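Local structure of DNA repair and recombination protein RadB (Thermococcus kodakarensis, 2CVH) at residues 90-93 against 94-97; 134-137 against 138-141. The protein probably takes part in DNA repair and homologous recombination, binding DNA and hydrolysing ATP very weakly without promoting strand exchange. All blocks are in the same frame, centred on the assembly; numbering follows the deposited sequence.

Interaction 1: 90-93 against 94-97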
ATOM      1  N   GLU A  90      19.112  -0.069  -3.730  1.00 84.46           N
ATOM      2  CA  GLU A  90      19.090   0.959  -2.697  1.00 79.98           C
ATOM      3  C   GLU A  90      17.756   0.934  -1.945  1.00 74.29           C
ATOM      4  O   GLU A  90      17.503   1.787  -1.108  1.00 70.62           O
ATOM      5  CB  GLU A  90      19.400   2.363  -3.260  1.00 82.80           C
ATOM      6  CG  GLU A  90      18.337   2.976  -4.171  1.00 85.39           C
ATOM      7  CD  GLU A  90      18.482   4.489  -4.344  1.00 85.24           C
ATOM      8  OE1 GLU A  90      18.898   5.180  -3.383  1.00 85.57           O
ATOM      9  OE2 GLU A  90      18.160   4.993  -5.440  1.00 85.02           O
ATOM     10  N   GLN A  91      16.927  -0.069  -2.243  1.00 69.21           N
ATOM     11  CA  GLN A  91      15.620  -0.268  -1.612  1.00 67.41           C
ATOM     12  C   GLN A  91      15.796  -0.300  -0.086  1.00 66.48           C
ATOM     13  O   GLN A  91      15.322   0.587   0.623  1.00 64.10           O
ATOM     14  CB  GLN A  91      15.013  -1.588  -2.110  1.00 67.14           C
ATOM     15  CG  GLN A  91      13.538  -1.538  -2.511  1.00 67.96           C
ATOM     16  CD  GLN A  91      12.582  -1.500  -1.325  1.00 70.20           C
ATOM     17  OE1 GLN A  91      12.601  -0.570  -0.518  1.00 73.29           O
ATOM     18  NE2 GLN A  91      11.718  -2.496  -1.236  1.00 69.72           N
ATOM     19  N   ARG A  92      16.519  -1.303   0.408  1.00 66.20           N
ATOM     20  CA  ARG A  92      16.784  -1.428   1.840  1.00 68.18           C
ATOM     21  C   ARG A  92      17.476  -0.156   2.363  1.00 66.73           C
ATOM     22  O   ARG A  92      17.253   0.257   3.501  1.00 65.33           O
ATOM     23  CB  ARG A  92      17.644  -2.677   2.103  1.00 71.34           C
ATOM     24  CG  ARG A  92      18.423  -2.703   3.432  1.00 75.12           C
ATOM     25  CD  ARG A  92      17.834  -3.645   4.499  1.00 76.79           C
ATOM     26  NE  ARG A  92      16.587  -3.141   5.060  1.00 77.44           N
ATOM     27  CZ  ARG A  92      16.489  -2.045   5.803  1.00 77.04           C
ATOM     28  NH1 ARG A  92      17.569  -1.337   6.099  1.00 77.28           N
ATOM     29  NH2 ARG A  92      15.299  -1.608   6.174  1.00 78.36           N
ATOM     30  N   ARG A  93      18.280   0.479   1.513  1.00 66.59           N
ATOM     31  CA  ARG A  93      18.991   1.709   1.882  1.00 67.08           C
ATOM     32  C   ARG A  93      18.010   2.866   2.045  1.00 62.29           C
ATOM     33  O   ARG A  93      18.135   3.692   2.960  1.00 58.92           O
ATOM     34  CB  ARG A  93      20.027   2.063   0.816  1.00 72.69           C
ATOM     35  CG  ARG A  93      20.808   0.863   0.327  1.00 81.78           C
ATOM     36  CD  ARG A  93      21.786   1.239  -0.776  1.00 89.49           C
ATOM     37  NE  ARG A  93      22.274   0.055  -1.484  1.00 92.86           N
ATOM     38  CZ  ARG A  93      22.543   0.013  -2.786  1.00 93.12           C
ATOM     39  NH1 ARG A  93      22.373   1.089  -3.550  1.00 92.75           N
ATOM     40  NH2 ARG A  93      22.997  -1.110  -3.319  1.00 93.65           N
ATOM     41  N   VAL A  94      17.021   2.890   1.155  1.00 57.07           N
ATOM     42  CA  VAL A  94      15.973   3.904   1.133  1.00 51.61           C
ATOM     43  C   VAL A  94      15.100   3.722   2.366  1.00 47.22           C
ATOM     44  O   VAL A  94      14.774   4.689   3.054  1.00 45.63           O
ATOM     45  CB  VAL A  94      15.097   3.763  -0.148  1.00 51.45           C
ATOM     46  CG1 VAL A  94      13.775   4.513   0.006  1.00 51.03           C
ATOM     47  CG2 VAL A  94      15.870   4.267  -1.364  1.00 50.41           C
ATOM     48  N   ILE A  95      14.734   2.472   2.644  1.00 43.92           N
ATOM     49  CA  ILE A  95      13.903   2.175   3.800  1.00 40.09           C
ATOM     50  C   ILE A  95      14.684   2.541   5.049  1.00 39.89           C
ATOM     51  O   ILE A  95      14.146   3.150   5.972  1.00 36.03           O
ATOM     52  CB  ILE A  95      13.441   0.718   3.788  1.00 38.22           C
ATOM     53  CG1 ILE A  95      12.451   0.525   2.635  1.00 35.40           C
ATOM     54  CG2 ILE A  95      12.776   0.369   5.097  1.00 39.18           C
ATOM     55  CD1 ILE A  95      11.946  -0.862   2.480  1.00 36.37           C
ATOM     56  N   GLY A  96      15.983   2.253   5.023  1.00 41.34           N
ATOM     57  CA  GLY A  96      16.835   2.601   6.139  1.00 44.15           C
ATOM     58  C   GLY A  96      16.851   4.111   6.290  1.00 46.96           C
ATOM     59  O   GLY A  96      16.650   4.631   7.393  1.00 46.81           O
ATOM     60  N   SER A  97      17.011   4.821   5.174  1.00 49.34           N
ATOM     61  CA  SER A  97      17.050   6.283   5.198  1.00 52.28           C
ATOM     62  C   SER A  97      15.758   6.846   5.794  1.00 51.77           C
ATOM     63  O   SER A  97      15.774   7.811   6.581  1.00 52.36           O
ATOM     64  CB  SER A  97      17.275   6.850   3.782  1.00 56.87           C
ATOM     65  OG  SER A  97      16.098   6.837   2.973  1.00 61.01           O
TER
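Ile95 meets Gln91 and Arg92 with different branches, in an i to i+4 ladder on helix 90-101 of the RecA-like domain. Its CD1 lies 3.1 Å from Gln91 OE1, the two side chains crossing at a slant. Arg92 NH2 packs 3.4 Å from CG2, its guanidinium oblique after bends at chi2 and chi3; here the chains cross at about a right angle. The split follows from chi1 of -69°, which puts CG1 opposite the carbonyl carbon and CG2 opposite the backbone N. Val94 CG2 comes within 3.0 Å of Glu90 O. Behind these contacts lie four successive backbone bonds; Ile95 N to Gln91 O is 2.8 Å with an N-H...O angle of 165°. Ser97 OG donates to Val94 O at 2.5 Å. Outward, the helix packs through Val94 and Gln91 on Val51 of strand 47-52 and meets helix 128-145, where Arg92 forms a long, weak ion pair with Glu130. Cutting Ile95 back to an alanine removes CG1, CG2 and CD1, which would probably open a gap beside the Gln91 amide and leave only CB, at 3.8 Å, near Arg92 NH2. Gln91 OE1 is buried against Ile95 CD1 and CG1 without a hydrogen-bond partner in the model, a cost probably borne by the surrounding packing.

Interaction 2: 134-137 against 138-141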
ATOM      1  N   GLN A 134      13.723  -5.032   6.208  1.00 42.21           N
ATOM      2  CA  GLN A 134      12.894  -3.940   5.716  1.00 37.80           C
ATOM      3  C   GLN A 134      11.556  -3.828   6.434  1.00 29.93           C
ATOM      4  O   GLN A 134      11.190  -2.762   6.916  1.00 22.50           O
ATOM      5  CB  GLN A 134      12.681  -4.117   4.212  1.00 41.51           C
ATOM      6  CG  GLN A 134      13.982  -3.989   3.436  1.00 47.92           C
ATOM      7  CD  GLN A 134      13.870  -4.366   1.974  1.00 50.87           C
ATOM      8  OE1 GLN A 134      13.164  -3.716   1.202  1.00 50.36           O
ATOM      9  NE2 GLN A 134      14.587  -5.416   1.581  1.00 51.91           N
ATOM     10  N   LEU A 135      10.835  -4.938   6.518  1.00 29.21           N
ATOM     11  CA  LEU A 135       9.540  -4.942   7.174  1.00 29.50           C
ATOM     12  C   LEU A 135       9.688  -4.471   8.607  1.00 32.41           C
ATOM     13  O   LEU A 135       8.923  -3.624   9.072  1.00 35.52           O
ATOM     14  CB  LEU A 135       8.893  -6.328   7.084  1.00 27.50           C
ATOM     15  CG  LEU A 135       8.417  -6.733   5.675  1.00 31.42           C
ATOM     16  CD1 LEU A 135       7.862  -8.150   5.692  1.00 33.35           C
ATOM     17  CD2 LEU A 135       7.346  -5.761   5.147  1.00 27.75           C
ATOM     18  N   GLN A 136      10.721  -4.955   9.290  1.00 37.30           N
ATOM     19  CA  GLN A 136      10.954  -4.538  10.664  1.00 36.54           C
ATOM     20  C   GLN A 136      11.249  -3.047  10.749  1.00 29.82           C
ATOM     21  O   GLN A 136      10.753  -2.375  11.659  1.00 28.97           O
ATOM     22  CB  GLN A 136      12.071  -5.354  11.319  1.00 43.28           C
ATOM     23  CG  GLN A 136      11.560  -6.628  11.977  1.00 53.16           C
ATOM     24  CD  GLN A 136      10.299  -6.386  12.807  1.00 57.84           C
ATOM     25  OE1 GLN A 136       9.238  -6.948  12.517  1.00 59.52           O
ATOM     26  NE2 GLN A 136      10.407  -5.536  13.833  1.00 58.67           N
ATOM     27  N   VAL A 137      12.055  -2.527   9.823  1.00 24.07           N
ATOM     28  CA  VAL A 137      12.347  -1.096   9.825  1.00 24.29           C
ATOM     29  C   VAL A 137      11.042  -0.325   9.596  1.00 22.91           C
ATOM     30  O   VAL A 137      10.749   0.640  10.304  1.00 24.57           O
ATOM     31  CB  VAL A 137      13.414  -0.719   8.766  1.00 28.63           C
ATOM     32  CG1 VAL A 137      13.651   0.805   8.743  1.00 27.26           C
ATOM     33  CG2 VAL A 137      14.714  -1.433   9.085  1.00 27.85           C
ATOM     34  N   LEU A 138      10.204  -0.816   8.688  1.00 20.44           N
ATOM     35  CA  LEU A 138       8.928  -0.154   8.412  1.00 19.20           C
ATOM     36  C   LEU A 138       8.007  -0.185   9.634  1.00 18.54           C
ATOM     37  O   LEU A 138       7.342   0.816   9.938  1.00 22.52           O
ATOM     38  CB  LEU A 138       8.242  -0.780   7.182  1.00 18.31           C
ATOM     39  CG  LEU A 138       8.978  -0.482   5.866  1.00 20.96           C
ATOM     40  CD1 LEU A 138       8.450  -1.336   4.719  1.00 17.36           C
ATOM     41  CD2 LEU A 138       8.895   1.023   5.541  1.00 15.89           C
ATOM     42  N   LEU A 139       7.954  -1.318  10.338  1.00 17.29           N
ATOM     43  CA  LEU A 139       7.111  -1.410  11.541  1.00 21.62           C
ATOM     44  C   LEU A 139       7.643  -0.432  12.598  1.00 23.46           C
ATOM     45  O   LEU A 139       6.878   0.265  13.266  1.00 24.84           O
ATOM     46  CB  LEU A 139       7.069  -2.845  12.101  1.00 22.11           C
ATOM     47  CG  LEU A 139       6.167  -3.062  13.336  1.00 22.93           C
ATOM     48  CD1 LEU A 139       4.707  -2.716  13.063  1.00 22.80           C
ATOM     49  CD2 LEU A 139       6.287  -4.486  13.776  1.00 25.05           C
ATOM     50  N   TRP A 140       8.965  -0.350  12.698  1.00 27.91           N
ATOM     51  CA  TRP A 140       9.652   0.564  13.614  1.00 31.98           C
ATOM     52  C   TRP A 140       9.231   2.004  13.260  1.00 27.55           C
ATOM     53  O   TRP A 140       8.819   2.783  14.132  1.00 23.52           O
ATOM     54  CB  TRP A 140      11.159   0.399  13.393  1.00 42.35           C
ATOM     55  CG  TRP A 140      12.073   0.823  14.498  1.00 52.80           C
ATOM     56  CD1 TRP A 140      11.725   1.296  15.737  1.00 57.02           C
ATOM     57  CD2 TRP A 140      13.506   0.793  14.464  1.00 56.55           C
ATOM     58  NE1 TRP A 140      12.862   1.560  16.476  1.00 59.52           N
ATOM     59  CE2 TRP A 140      13.967   1.256  15.720  1.00 58.29           C
ATOM     60  CE3 TRP A 140      14.449   0.417  13.492  1.00 56.73           C
ATOM     61  CZ2 TRP A 140      15.332   1.356  16.031  1.00 58.47           C
ATOM     62  CZ3 TRP A 140      15.802   0.520  13.797  1.00 59.14           C
ATOM     63  CH2 TRP A 140      16.231   0.983  15.061  1.00 58.50           C
ATOM     64  N   ILE A 141       9.327   2.353  11.978  1.00 23.50           N
ATOM     65  CA  ILE A 141       8.928   3.695  11.533  1.00 26.28           C
ATOM     66  C   ILE A 141       7.455   3.950  11.874  1.00 25.39           C
ATOM     67  O   ILE A 141       7.116   5.001  12.444  1.00 28.37           O
ATOM     68  CB  ILE A 141       9.155   3.920   9.986  1.00 23.89           C
ATOM     69  CG1 ILE A 141      10.654   3.951   9.667  1.00 20.90           C
ATOM     70  CG2 ILE A 141       8.491   5.218   9.513  1.00 17.94           C
ATOM     71  CD1 ILE A 141      10.969   3.818   8.186  1.00 22.54           C
TER
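Val137 and Ile141 supply the apolar contact between side chains in this part of the helix: Val137 CG1 and Ile141 CD1 are 4.1 Å apart. With chi1 at 177°, Val137 CG1 stands opposite the backbone N and beside the carbonyl carbon, on the side where Ile141 CD1 lies. Several further hydrocarbon contacts are with backbone oxygens. Leu138 CG lies 3.3 Å from Gln134 O, while Trp140 CB comes to 3.1 Å from Val137 O; beyond CB the indole leads away from the preceding turn.

Regular hydrogen bonds hold the backbone beneath. Leu138, Leu139, Trp140 and Ile141 each donate N-H to the residue four places back, over 2.8 to 2.9 Å from N to O, and Ile141 N to Val137 O is bent little, at 164°. This uniformity is the evidence for undistorted alpha-helix.

A mixed contact joins Gln136 to Leu139, which lie alongside each other and point the same way, with Gln136 OE1 4.0 Å from Leu139 CD2. That oxygen also takes a weak hydrogen bond from Arg175, and Gln134 NE2 donates to Glu130 O.

This segment belongs to helix 128-145, which makes the beta-alpha-beta crossover from strand 106-112 to its parallel neighbour 149-153 in the RecA-like core. Leu135 and Leu138 pack on Leu22 of strand 22-26, Trp140 touches Lys99 of helix 90-101, and Ile141 reaches Val102 just past that helix.

From the N terminus, interaction 1 comes first, on helix 90-101 between strands 80-83 and 106-112; interaction 2 follows on helix 128-145, before strand 149-153. Each lies within about two turns of one helix and closes no long loop, and since 90-97 ends before 134-141 begins, they are in series, neither nested nor crossed. In space they meet, with centres about 11 Å apart. Arg92 NH2 packs 3.0 Å from Val137 CG2, and Ile95 CD1 lies 3.4 Å from Gln134 OE1. Together they join two neighbouring helices over the parallel strands, interaction 1 reaching strand 47-52 and interaction 2 strand 22-26, which leads into the predicted ATP-binding loop.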